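Local structure of MgGH51 (Meripilus giganteus, 6ZPV) at residues R41-Q45 with Y263-D267; L233-T238 with W290-G296; T458-A462 with I552-G556; G533-W537 with A559-T563; T567-S573 with T606-F610. The protein probably hydrolyses terminal alpha-L-arabinofuranosyl units of arabinose-containing plant polysaccharides and oligosaccharides, as a family GH51 alpha-L-arabinofuranosidase. One frame throughout, in Å; residues are numbered along the deposited sequence. Where two conformers were deposited one is given.

Interaction 1: R41-Q45 with Y263-D267; sequences RAFQQ and YVNTD
The carboxamide of Gln44 overlaps Thr266, its OE1 lying 3.4 Å from Thr266 CG2 while NE2 reaches round to the threonine's backbone. The contact joins two parts of the fold: 41-45 belongs to the linker between helix 29-33 and strand 57-60 of the beta-sandwich, and strand 264-265 forms an antiparallel pair with strand 257-258 after the second strand of the (beta/alpha)8 barrel. Gln44 NE2 donates to Thr266 O (3.0 Å, 152° at the hydrogen), tilted a little out of both the carbonyl plane and its own amide plane. CG sits beside the backbone N (chi1 -75°) and the chain then runs extended, which carries the amide to this carbonyl. With an alanine here, Thr266 O would probably lose its direct donor from the linker and a gap would open beside Thr266 CG2. The guanidinium of Arg41 is salt-bridged to Glu36, and the hydroxyl of Thr266 is bonded to Asp30, so these two polar ends pass 3.9 Å apart (NH2 to OG1) without pairing. Farther along, both methyls of Val264 rest on Gln44 O, CG1 at 3.4 Å, and CG2 also meets Gln45 CB at 3.9 Å. A water in the guanidinium plane closes the other end: it accepts from Arg41 NH2 at 2.9 Å and donates to Thr266 O.

Interaction 2: L233-T238 with W290-G296; sequences LEGQTT and WAGYSLG. With SO4 (sulfate ion), chain Q.
Trp290 presents its indole N-H to the backbone of Glu234: NE1 donates to Glu234 O at 2.9 Å, 148° at the hydrogen, with the oxygen near the ring edge. The same ring has the backbone N atoms of Gly292 and Tyr293 over one face, a cation-pi contact with Arg241 and a meeting with the ring of Tyr308, so its rotation is fixed from several directions. Here the packing is tight. Leu295 N donates almost straight to Gly235 O (2.9 Å, 168°), and the next amide, Gly296 N, reaches Gln236 O at 3.0 Å. Glu234 is wedged between two side chains, its OE2 3.5 Å from Leu295 CD2 and its OE1 3.5 Å from the edge carbon CD2 of Tyr293; OE2 is further held by Asn350. The opposite character appears at Gln236 to Thr238, where water does the joining. Ser294 OG has two waters at 2.7 Å, one of which donates on to Thr238 OG1, and another water links Gln236 NE2 to Leu295 O. A sulfate, probably from the crystallisation liquor, takes the N-H of Thr238 on O4 (3.0 Å, 173°) and its hydroxyl on O2. These are the loops that follow the second and third strands of the (beta/alpha)8 barrel, 224-227 and 284-289, at the C-terminal strand ends where clan GH-A glycosidases carry their active site.

Interaction 3: T458-A462 with I552-G556; sequences TGEAA and IANAG
Thr458 O accepts the helical bond from Ala462 N at 3.0 Å, and two alanine methyls of the strand side close in on the same oxygen: Ala555 CB at 3.7 Å and Ala553 CB at 3.9 Å. The methyl of Ala553 points into the helix and rests against its backbone, 3.5 Å from Ala462 N, with the methyls of Ala461 (CB to CB 3.8 Å) and Ala462 around it. Because nothing larger than a methyl or a threonine stands between them, the axes of helix 458-462 and strand 552-554 come within 7.2 Å, crossing at -134°. Helix 454-469 lies between the seventh and eighth strands of the (beta/alpha)8 barrel, and strand 547-554 lies inside the seven-stranded antiparallel sheet of the C-terminal beta-sandwich, so barrel and sandwich meet here. Val619 of the neighbouring strand 618-625 extends the surface against Thr458 and Ala461, and Tyr409 covers Ala462 and Ala555 from helix 405-410. Thr458 OG1, placed between the backbone N and the carbonyl carbon (chi1 62°), brushes Ala555 CA at 3.7 Å and is bonded back to Val454 O in its own helix. As the strand ends, Asn554 turns away from the helix and forms an Asx turn, its OD1 accepting from Gly556 N at 3.2 Å, while ND2 is bonded to Ser558 O and Ala614 O.

Interaction 4: G533-W537 with A559-T563; sequences GTLHW and AQSLT
The six-membered ring of Trp537 meets Leu562 obliquely, with CE3 3.7 Å from the methyl CD2. Leu535 CG lies at the edge of the same indole and in its plane, 4.0 Å from CZ3, so the two leucines reach the ring from different directions. The indole N-H is directed elsewhere, to Thr527 O. With CG between the backbone N and the carbonyl carbon (chi1 54°), the ring folds back along its strand toward Leu535. The other flat group, the imidazole of His536, turns off the opposite side of the strand: its NE2 donates within the ring plane to Gly533 O at 2.8 Å, approaching from well above the plane of that carbonyl. Between the strands the two leucines reach toward each other tip to tip, Leu535 CD2 to Leu562 CD2 at 3.9 Å. This is face-to-face packing of a beta-sandwich: strand 535-541 belongs to the seven-stranded sheet, strand 560-565 to a smaller mixed one, and the short segments stand 9.7 Å apart at -34°. Strand 547-554, between them in sequence, contributes Ile552 and Asn554 to the flank of Leu535. Gln560 borders the apolar patch. Its CB lies 3.9 Å from Leu535 CD2, and the bent chain slides past the leucine in the reverse sense, bringing NE2 to 3.6 Å from Leu535 CB. Thr534 OG1 is 4.0 Å from this NE2, too far for a bond, and a sulfate sits beside the glutamine.

Interaction 5: T567-S573 with T606-F610; sequences TQFNSVS and TGKTF
Lys608 leaves its backbone with CB against the methyl CG2 of Thr567 at 4.1 Å. Its CG crosses Val572 CG2 at a slant, 3.8 Å away, and the fully extended chain carries CE to the carbonyl oxygens of Phe569 and Asn570. At the tip, NZ donates to Asn570 O (3.0 Å), from well above that carbonyl plane, and more weakly to Phe569 O (3.2 Å). A water accepts from NZ at 2.8 Å and donates to Thr567 O, so the ammonium group has two sound partners, Asn570 O and the water, and a weak third. A methionine in its place would probably leave the Asn570 and Phe569 carbonyls, and the water on Thr567 O, without their charged donor. At the other end, in the conformer given, Thr606 OG1 donates to Ser573 O at 3.0 Å, and Gly607 O lies 3.3 Å from Val572 CG1. Asn570 and Ser571 form a classic beta bulge opposite the C-terminal Asn627, at the rim of the C-terminal beta-sandwich, where the loop leads from strand 560-565 to strand 575-582. Across these two segments the lysine's charge is met by carbonyl dipoles and water, not by a carboxylate, which implies a hold on the loop's backbone that depends little on its side chains.

Interaction 1 joins the linker to the barrel's loops and interaction 2 lies within those loops; their centres are about 19 Å apart, their segments alternate along the chain, and each includes a segment that follows the barrel's second strand. Arg241, beside Trp290 of interaction 2, also lines a pocket that holds a glycan. Interactions 3 and 4 adjoin, with centres about 9 Å apart: Ala553 N to His536 O (2.8 Å) and Ala555 N to Thr534 O (2.9 Å) are probable hydrogen bonds between neighbouring strands. One sheet thus packs on the barrel helix and, by its other face, on strand 560-565. That strand neighbours 609-614, tying interaction 4 to interaction 5, about 59 Å from interaction 1 between centres.

Interaction 1: R41-Q45 with Y263-D267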
# COMPACT_ATOMS: atom_id res chain seq x y z
N ARG A 41 9.09 16.98 4.48
CA ARG A 41 10.51 16.94 4.86
C ARG A 41 11.40 17.84 4.01
O ARG A 41 12.48 18.23 4.46
CB ARG A 41 11.02 15.52 4.83
CG ARG A 41 11.19 14.91 3.44
CD ARG A 41 11.70 13.47 3.50
NE ARG A 41 11.82 12.90 2.20
CZ ARG A 41 12.07 11.63 1.94
NH1 ARG A 41 12.31 10.77 2.93
NH2 ARG A 41 12.10 11.17 0.69
N ALA A 42 10.98 18.10 2.78
CA ALA A 42 11.83 18.83 1.82
C ALA A 42 11.04 19.90 1.09
O ALA A 42 11.49 20.42 0.06
CB ALA A 42 12.48 17.87 0.86
N PHE A 43 9.90 20.31 1.64
CA PHE A 43 9.12 21.45 1.12
C PHE A 43 8.78 21.19 -0.35
O PHE A 43 8.69 22.14 -1.15
CB PHE A 43 9.88 22.77 1.33
CG PHE A 43 10.34 22.88 2.78
CD1 PHE A 43 9.47 23.15 3.80
CD2 PHE A 43 11.64 22.55 3.11
CE1 PHE A 43 9.88 23.08 5.13
CE2 PHE A 43 12.04 22.47 4.42
CZ PHE A 43 11.18 22.73 5.42
N GLN A 44 8.51 19.94 -0.71
CA GLN A 44 8.24 19.67 -2.11
C GLN A 44 6.82 20.12 -2.49
O GLN A 44 5.84 19.89 -1.77
CB GLN A 44 8.29 18.16 -2.37
CG GLN A 44 9.73 17.64 -2.38
CD GLN A 44 9.79 16.13 -2.15
OE1 GLN A 44 9.45 15.66 -1.05
NE2 GLN A 44 10.17 15.33 -3.17
N GLN A 45 6.75 20.78 -3.64
CA GLN A 45 5.46 21.12 -4.28
C GLN A 45 4.59 22.01 -3.41
O GLN A 45 3.35 21.91 -3.48
CB GLN A 45 4.71 19.85 -4.73
CG GLN A 45 5.51 18.95 -5.66
CD GLN A 45 5.91 19.55 -6.97
OE1 GLN A 45 5.37 20.58 -7.41
NE2 GLN A 45 6.84 18.92 -7.64
N TYR A 263 -2.73 15.47 -1.05
CA TYR A 263 -1.41 15.73 -0.44
C TYR A 263 -0.26 15.49 -1.40
O TYR A 263 -0.33 14.72 -2.38
CB TYR A 263 -1.25 14.94 0.88
CG TYR A 263 -1.40 13.45 0.78
CD1 TYR A 263 -0.30 12.63 0.52
CD2 TYR A 263 -2.61 12.83 0.98
CE1 TYR A 263 -0.42 11.24 0.47
CE2 TYR A 263 -2.77 11.46 0.90
CZ TYR A 263 -1.68 10.67 0.64
OH TYR A 263 -1.87 9.30 0.62
N VAL A 264 0.84 16.14 -1.07
CA VAL A 264 2.11 15.93 -1.78
C VAL A 264 2.68 14.55 -1.49
O VAL A 264 2.75 14.14 -0.33
CB VAL A 264 3.12 17.03 -1.40
CG1 VAL A 264 4.47 16.78 -2.02
CG2 VAL A 264 2.59 18.39 -1.80
N ASN A 265 3.11 13.87 -2.55
CA ASN A 265 3.94 12.68 -2.44
C ASN A 265 5.40 13.09 -2.60
O ASN A 265 5.77 13.75 -3.54
CB ASN A 265 3.58 11.67 -3.52
CG ASN A 265 2.25 10.98 -3.44
OD1 ASN A 265 2.12 9.89 -4.04
ND2 ASN A 265 1.25 11.54 -2.78
N THR A 266 6.24 12.60 -1.67
CA THR A 266 7.68 12.84 -1.76
C THR A 266 8.32 12.04 -2.91
O THR A 266 9.41 12.43 -3.36
CB THR A 266 8.40 12.46 -0.48
OG1 THR A 266 8.37 11.03 -0.26
CG2 THR A 266 7.90 13.21 0.74
N ASP A 267 7.70 10.92 -3.28
CA ASP A 267 8.30 9.91 -4.17
C ASP A 267 9.53 9.27 -3.53
O ASP A 267 10.30 8.59 -4.24
CB ASP A 267 8.48 10.42 -5.59
CG ASP A 267 7.19 10.45 -6.41
OD1 ASP A 267 6.26 9.67 -6.05
OD2 ASP A 267 7.16 11.20 -7.41
O HOH W 1 11.94 11.69 -2.16

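Interaction 2: L233-T238 with W290-G296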
# COMPACT_ATOMS: atom_id res chain seq x y z
N LEU A 233 -1.84 6.85 -9.81
CA LEU A 233 -1.02 6.74 -11.03
C LEU A 233 -1.29 7.89 -11.99
O LEU A 233 -0.39 8.31 -12.75
CB LEU A 233 -1.43 5.43 -11.75
CG LEU A 233 -0.82 5.16 -13.14
CD1 LEU A 233 0.66 4.78 -13.04
CD2 LEU A 233 -1.61 4.05 -13.82
N GLU A 234 -2.56 8.30 -12.09
CA GLU A 234 -3.07 9.02 -13.24
C GLU A 234 -2.70 10.50 -13.28
O GLU A 234 -2.56 11.06 -14.40
CB GLU A 234 -4.58 8.83 -13.36
CG GLU A 234 -4.96 7.41 -13.76
CD GLU A 234 -6.43 7.17 -13.69
OE1 GLU A 234 -7.11 7.37 -14.80
OE2 GLU A 234 -6.97 6.79 -12.63
N GLY A 235 -2.60 11.14 -12.11
CA GLY A 235 -2.52 12.61 -12.10
C GLY A 235 -3.83 13.26 -12.35
O GLY A 235 -4.78 12.63 -12.83
N GLN A 236 -3.88 14.56 -12.08
CA GLN A 236 -5.02 15.41 -12.44
C GLN A 236 -4.91 15.90 -13.90
O GLN A 236 -5.93 16.24 -14.51
CB GLN A 236 -5.12 16.56 -11.45
CG GLN A 236 -6.30 17.43 -11.64
CD GLN A 236 -7.64 16.72 -11.46
OE1 GLN A 236 -7.79 15.77 -10.65
NE2 GLN A 236 -8.62 17.16 -12.24
N THR A 237 -3.68 16.02 -14.36
CA THR A 237 -3.29 16.51 -15.69
C THR A 237 -2.13 15.66 -16.16
O THR A 237 -1.49 14.95 -15.37
CB THR A 237 -2.84 17.98 -15.60
OG1 THR A 237 -1.71 18.02 -14.73
CG2 THR A 237 -3.98 18.90 -15.17
N THR A 238 -1.78 15.77 -17.44
CA THR A 238 -0.60 15.05 -17.97
C THR A 238 0.60 15.39 -17.09
O THR A 238 1.41 14.50 -16.73
CB THR A 238 -0.39 15.40 -19.43
OG1 THR A 238 -1.56 15.01 -20.17
CG2 THR A 238 0.83 14.72 -19.99
N TRP A 290 1.31 4.42 -16.89
CA TRP A 290 0.45 5.52 -17.32
C TRP A 290 0.15 5.37 -18.80
O TRP A 290 1.05 5.00 -19.59
CB TRP A 290 1.16 6.84 -16.99
CG TRP A 290 0.23 8.02 -17.12
CD1 TRP A 290 -0.63 8.45 -16.14
CD2 TRP A 290 0.05 8.92 -18.21
NE1 TRP A 290 -1.36 9.52 -16.56
CE2 TRP A 290 -0.94 9.84 -17.84
CE3 TRP A 290 0.70 9.10 -19.44
CZ2 TRP A 290 -1.33 10.92 -18.64
CZ3 TRP A 290 0.34 10.15 -20.26
CH2 TRP A 290 -0.67 11.07 -19.86
N ALA A 291 -1.10 5.66 -19.19
CA ALA A 291 -1.58 5.25 -20.53
C ALA A 291 -2.22 6.39 -21.30
O ALA A 291 -3.00 6.13 -22.22
CB ALA A 291 -2.50 4.06 -20.42
N GLY A 292 -1.86 7.62 -21.03
CA GLY A 292 -2.34 8.76 -21.84
C GLY A 292 -3.62 9.40 -21.38
O GLY A 292 -4.21 10.19 -22.12
N TYR A 293 -4.08 9.12 -20.16
CA TYR A 293 -5.28 9.72 -19.55
C TYR A 293 -4.99 10.19 -18.15
O TYR A 293 -4.28 9.49 -17.39
CB TYR A 293 -6.46 8.72 -19.57
CG TYR A 293 -7.72 9.28 -18.99
CD1 TYR A 293 -8.47 10.21 -19.69
CD2 TYR A 293 -8.20 8.89 -17.76
CE1 TYR A 293 -9.62 10.74 -19.14
CE2 TYR A 293 -9.36 9.39 -17.22
CZ TYR A 293 -10.08 10.35 -17.89
OH TYR A 293 -11.25 10.86 -17.43
N SER A 294 -5.55 11.33 -17.78
CA SER A 294 -5.50 11.83 -16.41
C SER A 294 -6.88 12.25 -15.94
O SER A 294 -7.81 12.34 -16.74
CB SER A 294 -4.45 12.96 -16.30
OG SER A 294 -4.74 14.03 -17.16
N LEU A 295 -7.01 12.45 -14.61
CA LEU A 295 -8.34 12.42 -14.00
C LEU A 295 -9.16 13.68 -14.27
O LEU A 295 -10.38 13.61 -14.07
CB LEU A 295 -8.19 12.15 -12.49
CG LEU A 295 -7.73 10.74 -12.18
CD1 LEU A 295 -7.17 10.66 -10.76
CD2 LEU A 295 -8.88 9.75 -12.33
N GLY A 296 -8.54 14.75 -14.78
CA GLY A 296 -9.34 15.90 -15.26
C GLY A 296 -9.99 15.65 -16.59
O GLY A 296 -10.70 16.56 -17.08
S SO4 Q . -3.14 18.21 -20.35
O1 SO4 Q . -2.25 19.32 -20.05
O2 SO4 Q . -2.40 17.29 -21.36
O3 SO4 Q . -4.35 18.71 -21.01
O4 SO4 Q . -3.43 17.62 -19.08
O HOH W 2 -7.05 15.49 -17.42
O HOH W 3 -11.25 15.98 -12.18
O HOH W 4 -3.69 13.33 -19.56

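Interaction 3: T458-A462 with I552-G556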
# COMPACT_ATOMS: atom_id res chain seq x y z
N THR A 458 -17.51 -10.96 6.12
CA THR A 458 -18.16 -12.25 5.79
C THR A 458 -18.80 -12.22 4.40
O THR A 458 -18.78 -13.22 3.68
CB THR A 458 -19.14 -12.65 6.89
OG1 THR A 458 -20.21 -11.74 7.08
CG2 THR A 458 -18.42 -12.89 8.18
N GLY A 459 -19.39 -11.09 3.99
CA GLY A 459 -19.90 -10.95 2.62
C GLY A 459 -18.75 -11.05 1.65
O GLY A 459 -18.88 -11.76 0.63
N GLU A 460 -17.66 -10.35 1.89
CA GLU A 460 -16.47 -10.46 1.03
C GLU A 460 -16.01 -11.92 0.96
O GLU A 460 -15.71 -12.42 -0.14
CB GLU A 460 -15.35 -9.60 1.55
CG GLU A 460 -15.64 -8.10 1.39
CD GLU A 460 -14.94 -7.21 2.41
OE1 GLU A 460 -14.07 -7.71 3.16
OE2 GLU A 460 -15.24 -5.99 2.39
N ALA A 461 -15.96 -12.63 2.07
CA ALA A 461 -15.50 -14.01 2.10
C ALA A 461 -16.42 -14.87 1.25
O ALA A 461 -15.92 -15.74 0.48
CB ALA A 461 -15.41 -14.53 3.50
N ALA A 462 -17.72 -14.66 1.26
CA ALA A 462 -18.62 -15.42 0.38
C ALA A 462 -18.26 -15.14 -1.08
O ALA A 462 -18.17 -16.08 -1.89
CB ALA A 462 -20.07 -15.03 0.70
N ILE A 552 -15.32 -21.57 4.61
CA ILE A 552 -16.79 -21.48 4.77
C ILE A 552 -17.15 -20.07 5.21
O ILE A 552 -16.67 -19.59 6.26
CB ILE A 552 -17.28 -22.46 5.83
CG1 ILE A 552 -16.79 -23.89 5.57
CG2 ILE A 552 -18.79 -22.40 5.95
CD1 ILE A 552 -16.86 -24.82 6.76
N ALA A 553 -18.00 -19.41 4.44
CA ALA A 553 -18.52 -18.08 4.77
C ALA A 553 -20.01 -18.21 5.08
O ALA A 553 -20.78 -18.58 4.20
CB ALA A 553 -18.26 -17.11 3.64
N ASN A 554 -20.38 -17.83 6.30
CA ASN A 554 -21.79 -17.66 6.67
C ASN A 554 -22.01 -16.17 6.77
O ASN A 554 -21.66 -15.57 7.77
CB ASN A 554 -22.18 -18.42 7.92
CG ASN A 554 -23.66 -18.32 8.21
OD1 ASN A 554 -24.37 -17.55 7.52
ND2 ASN A 554 -24.15 -19.09 9.17
N ALA A 555 -22.55 -15.56 5.69
CA ALA A 555 -22.69 -14.10 5.59
C ALA A 555 -24.03 -13.63 6.06
O ALA A 555 -24.35 -12.39 5.86
CB ALA A 555 -22.46 -13.64 4.15
N GLY A 556 -24.82 -14.51 6.67
CA GLY A 556 -26.17 -14.23 7.16
C GLY A 556 -26.31 -14.28 8.68
O GLY A 556 -25.37 -14.58 9.42

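Interaction 4: G533-W537 with A559-T563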
# COMPACT_ATOMS: atom_id res chain seq x y z
N GLY A 533 -27.73 -17.24 -1.93
CA GLY A 533 -27.82 -17.58 -0.51
C GLY A 533 -26.72 -16.95 0.32
O GLY A 533 -25.78 -16.33 -0.21
N THR A 534 -26.84 -17.10 1.63
CA THR A 534 -25.87 -16.54 2.60
C THR A 534 -24.71 -17.47 2.89
O THR A 534 -23.73 -17.00 3.49
CB THR A 534 -26.58 -16.16 3.88
OG1 THR A 534 -27.31 -17.29 4.35
CG2 THR A 534 -27.53 -15.01 3.71
N LEU A 535 -24.80 -18.77 2.58
CA LEU A 535 -23.81 -19.74 3.03
C LEU A 535 -23.02 -20.24 1.84
O LEU A 535 -23.58 -20.76 0.85
CB LEU A 535 -24.49 -20.94 3.70
CG LEU A 535 -23.54 -21.97 4.33
CD1 LEU A 535 -22.76 -21.39 5.49
CD2 LEU A 535 -24.33 -23.19 4.78
N HIS A 536 -21.69 -20.06 1.87
CA HIS A 536 -20.81 -20.39 0.73
C HIS A 536 -19.57 -21.09 1.23
O HIS A 536 -19.17 -20.95 2.38
CB HIS A 536 -20.43 -19.09 -0.02
CG HIS A 536 -21.59 -18.46 -0.71
ND1 HIS A 536 -21.88 -18.77 -2.01
CD2 HIS A 536 -22.56 -17.65 -0.20
CE1 HIS A 536 -23.04 -18.12 -2.27
NE2 HIS A 536 -23.47 -17.46 -1.21
N TRP A 537 -18.93 -21.85 0.34
CA TRP A 537 -17.70 -22.56 0.70
C TRP A 537 -16.88 -22.78 -0.56
O TRP A 537 -17.39 -22.72 -1.69
CB TRP A 537 -18.04 -23.91 1.38
CG TRP A 537 -18.96 -24.76 0.58
CD1 TRP A 537 -18.62 -25.64 -0.42
CD2 TRP A 537 -20.41 -24.79 0.67
NE1 TRP A 537 -19.75 -26.17 -0.98
CE2 TRP A 537 -20.86 -25.67 -0.31
CE3 TRP A 537 -21.32 -24.12 1.46
CZ2 TRP A 537 -22.22 -25.91 -0.53
CZ3 TRP A 537 -22.65 -24.39 1.28
CH2 TRP A 537 -23.10 -25.27 0.29
N ALA A 559 -27.21 -19.18 12.21
CA ALA A 559 -26.28 -20.34 12.20
C ALA A 559 -26.76 -21.34 11.18
O ALA A 559 -27.99 -21.55 11.01
CB ALA A 559 -26.16 -20.98 13.57
N GLN A 560 -25.84 -22.03 10.53
CA GLN A 560 -26.18 -23.10 9.59
C GLN A 560 -25.20 -24.27 9.73
O GLN A 560 -24.00 -23.99 9.84
CB GLN A 560 -26.13 -22.55 8.16
CG GLN A 560 -27.01 -21.36 7.91
CD GLN A 560 -27.82 -21.76 6.74
OE1 GLN A 560 -28.47 -22.78 6.90
NE2 GLN A 560 -27.57 -21.13 5.58
N SER A 561 -25.66 -25.49 9.64
CA SER A 561 -24.80 -26.68 9.79
C SER A 561 -24.47 -27.26 8.41
O SER A 561 -25.32 -27.21 7.50
CB SER A 561 -25.43 -27.76 10.72
OG SER A 561 -25.46 -27.24 12.04
N LEU A 562 -23.27 -27.78 8.28
CA LEU A 562 -22.79 -28.43 7.09
C LEU A 562 -22.32 -29.81 7.46
O LEU A 562 -21.52 -29.95 8.36
CB LEU A 562 -21.65 -27.64 6.44
CG LEU A 562 -21.97 -26.16 6.15
CD1 LEU A 562 -21.51 -25.28 7.28
CD2 LEU A 562 -21.34 -25.67 4.85
N THR A 563 -22.78 -30.81 6.72
CA THR A 563 -22.31 -32.17 6.85
C THR A 563 -21.36 -32.42 5.66
O THR A 563 -21.84 -32.51 4.53
CB THR A 563 -23.49 -33.17 6.79
OG1 THR A 563 -24.54 -32.82 7.71
CG2 THR A 563 -22.96 -34.58 7.02

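Interaction 5: T567-S573 with T606-F610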
# COMPACT_ATOMS: atom_id res chain seq x y z
N THR A 567 -16.20 -39.24 1.59
CA THR A 567 -16.08 -40.70 1.44
C THR A 567 -15.46 -41.10 0.09
O THR A 567 -15.05 -42.26 -0.02
CB THR A 567 -17.45 -41.32 1.60
OG1 THR A 567 -18.35 -40.79 0.66
CG2 THR A 567 -17.96 -41.15 3.02
N GLN A 568 -15.37 -40.22 -0.90
CA GLN A 568 -14.70 -40.58 -2.16
C GLN A 568 -13.20 -40.79 -1.96
O GLN A 568 -12.54 -41.46 -2.79
CB GLN A 568 -14.91 -39.51 -3.24
CG GLN A 568 -16.36 -39.46 -3.71
CD GLN A 568 -16.56 -38.37 -4.73
OE1 GLN A 568 -15.59 -37.98 -5.44
NE2 GLN A 568 -17.80 -37.89 -4.81
N PHE A 569 -12.62 -40.11 -0.99
CA PHE A 569 -11.16 -40.17 -0.76
C PHE A 569 -10.75 -41.54 -0.23
O PHE A 569 -11.54 -42.30 0.39
CB PHE A 569 -10.72 -39.06 0.18
CG PHE A 569 -10.89 -37.65 -0.38
CD1 PHE A 569 -12.11 -36.96 -0.33
CD2 PHE A 569 -9.89 -37.07 -1.08
CE1 PHE A 569 -12.31 -35.74 -0.93
CE2 PHE A 569 -10.06 -35.79 -1.64
CZ PHE A 569 -11.28 -35.12 -1.53
N ASN A 570 -9.50 -41.89 -0.45
CA ASN A 570 -8.87 -43.08 0.17
C ASN A 570 -8.74 -42.91 1.68
O ASN A 570 -9.08 -43.87 2.45
CB ASN A 570 -7.50 -43.32 -0.44
CG ASN A 570 -7.63 -43.65 -1.90
OD1 ASN A 570 -8.33 -44.59 -2.23
ND2 ASN A 570 -7.00 -42.87 -2.76
N SER A 571 -8.21 -41.79 2.09
CA SER A 571 -7.98 -41.50 3.53
C SER A 571 -8.29 -40.06 3.84
O SER A 571 -7.99 -39.16 2.98
CB SER A 571 -6.64 -41.85 3.95
OG SER A 571 -5.69 -41.12 3.24
N VAL A 572 -8.78 -39.79 5.04
CA VAL A 572 -8.96 -38.42 5.57
C VAL A 572 -8.45 -38.49 7.01
O VAL A 572 -8.77 -39.46 7.79
CB VAL A 572 -10.42 -37.94 5.55
CG1 VAL A 572 -10.62 -36.56 6.17
CG2 VAL A 572 -10.97 -38.02 4.15
N SER A 573 -7.70 -37.51 7.44
CA SER A 573 -7.23 -37.43 8.82
C SER A 573 -8.39 -37.48 9.79
O SER A 573 -9.47 -37.02 9.53
CB SER A 573 -6.38 -36.20 8.98
OG SER A 573 -7.06 -34.99 8.68
N THR A 606 -12.49 -35.09 12.77
CA THR A 606 -12.98 -35.00 11.37
C THR A 606 -13.37 -36.41 10.85
O THR A 606 -14.43 -36.84 11.11
CB THR A 606 -12.01 -34.12 10.56
OG1 THR A 606 -10.64 -34.49 10.76
CG2 THR A 606 -12.12 -32.65 10.94
N GLY A 607 -12.85 -36.78 9.74
CA GLY A 607 -12.81 -38.09 9.11
C GLY A 607 -13.55 -37.97 7.83
O GLY A 607 -13.71 -36.84 7.27
N LYS A 608 -13.96 -39.10 7.29
CA LYS A 608 -14.64 -39.08 5.99
C LYS A 608 -16.00 -38.41 6.06
O LYS A 608 -16.50 -38.03 4.97
CB LYS A 608 -14.70 -40.47 5.37
CG LYS A 608 -13.37 -40.93 4.79
CD LYS A 608 -13.32 -42.34 4.27
CE LYS A 608 -12.04 -42.65 3.56
NZ LYS A 608 -12.07 -44.04 3.01
N THR A 609 -16.60 -38.35 7.24
CA THR A 609 -17.86 -37.61 7.42
C THR A 609 -17.69 -36.79 8.69
O THR A 609 -17.35 -37.37 9.75
CB THR A 609 -19.08 -38.58 7.57
OG1 THR A 609 -19.16 -39.39 6.40
CG2 THR A 609 -20.36 -37.80 7.74
N PHE A 610 -18.01 -35.50 8.65
CA PHE A 610 -18.00 -34.68 9.87
C PHE A 610 -18.93 -33.51 9.69
O PHE A 610 -19.24 -33.16 8.51
CB PHE A 610 -16.56 -34.33 10.27
CG PHE A 610 -15.84 -33.45 9.28
CD1 PHE A 610 -15.13 -34.03 8.28
CD2 PHE A 610 -15.90 -32.08 9.34
CE1 PHE A 610 -14.44 -33.28 7.38
CE2 PHE A 610 -15.21 -31.32 8.42
CZ PHE A 610 -14.51 -31.93 7.40
O HOH W 5 -14.52 -44.32 1.65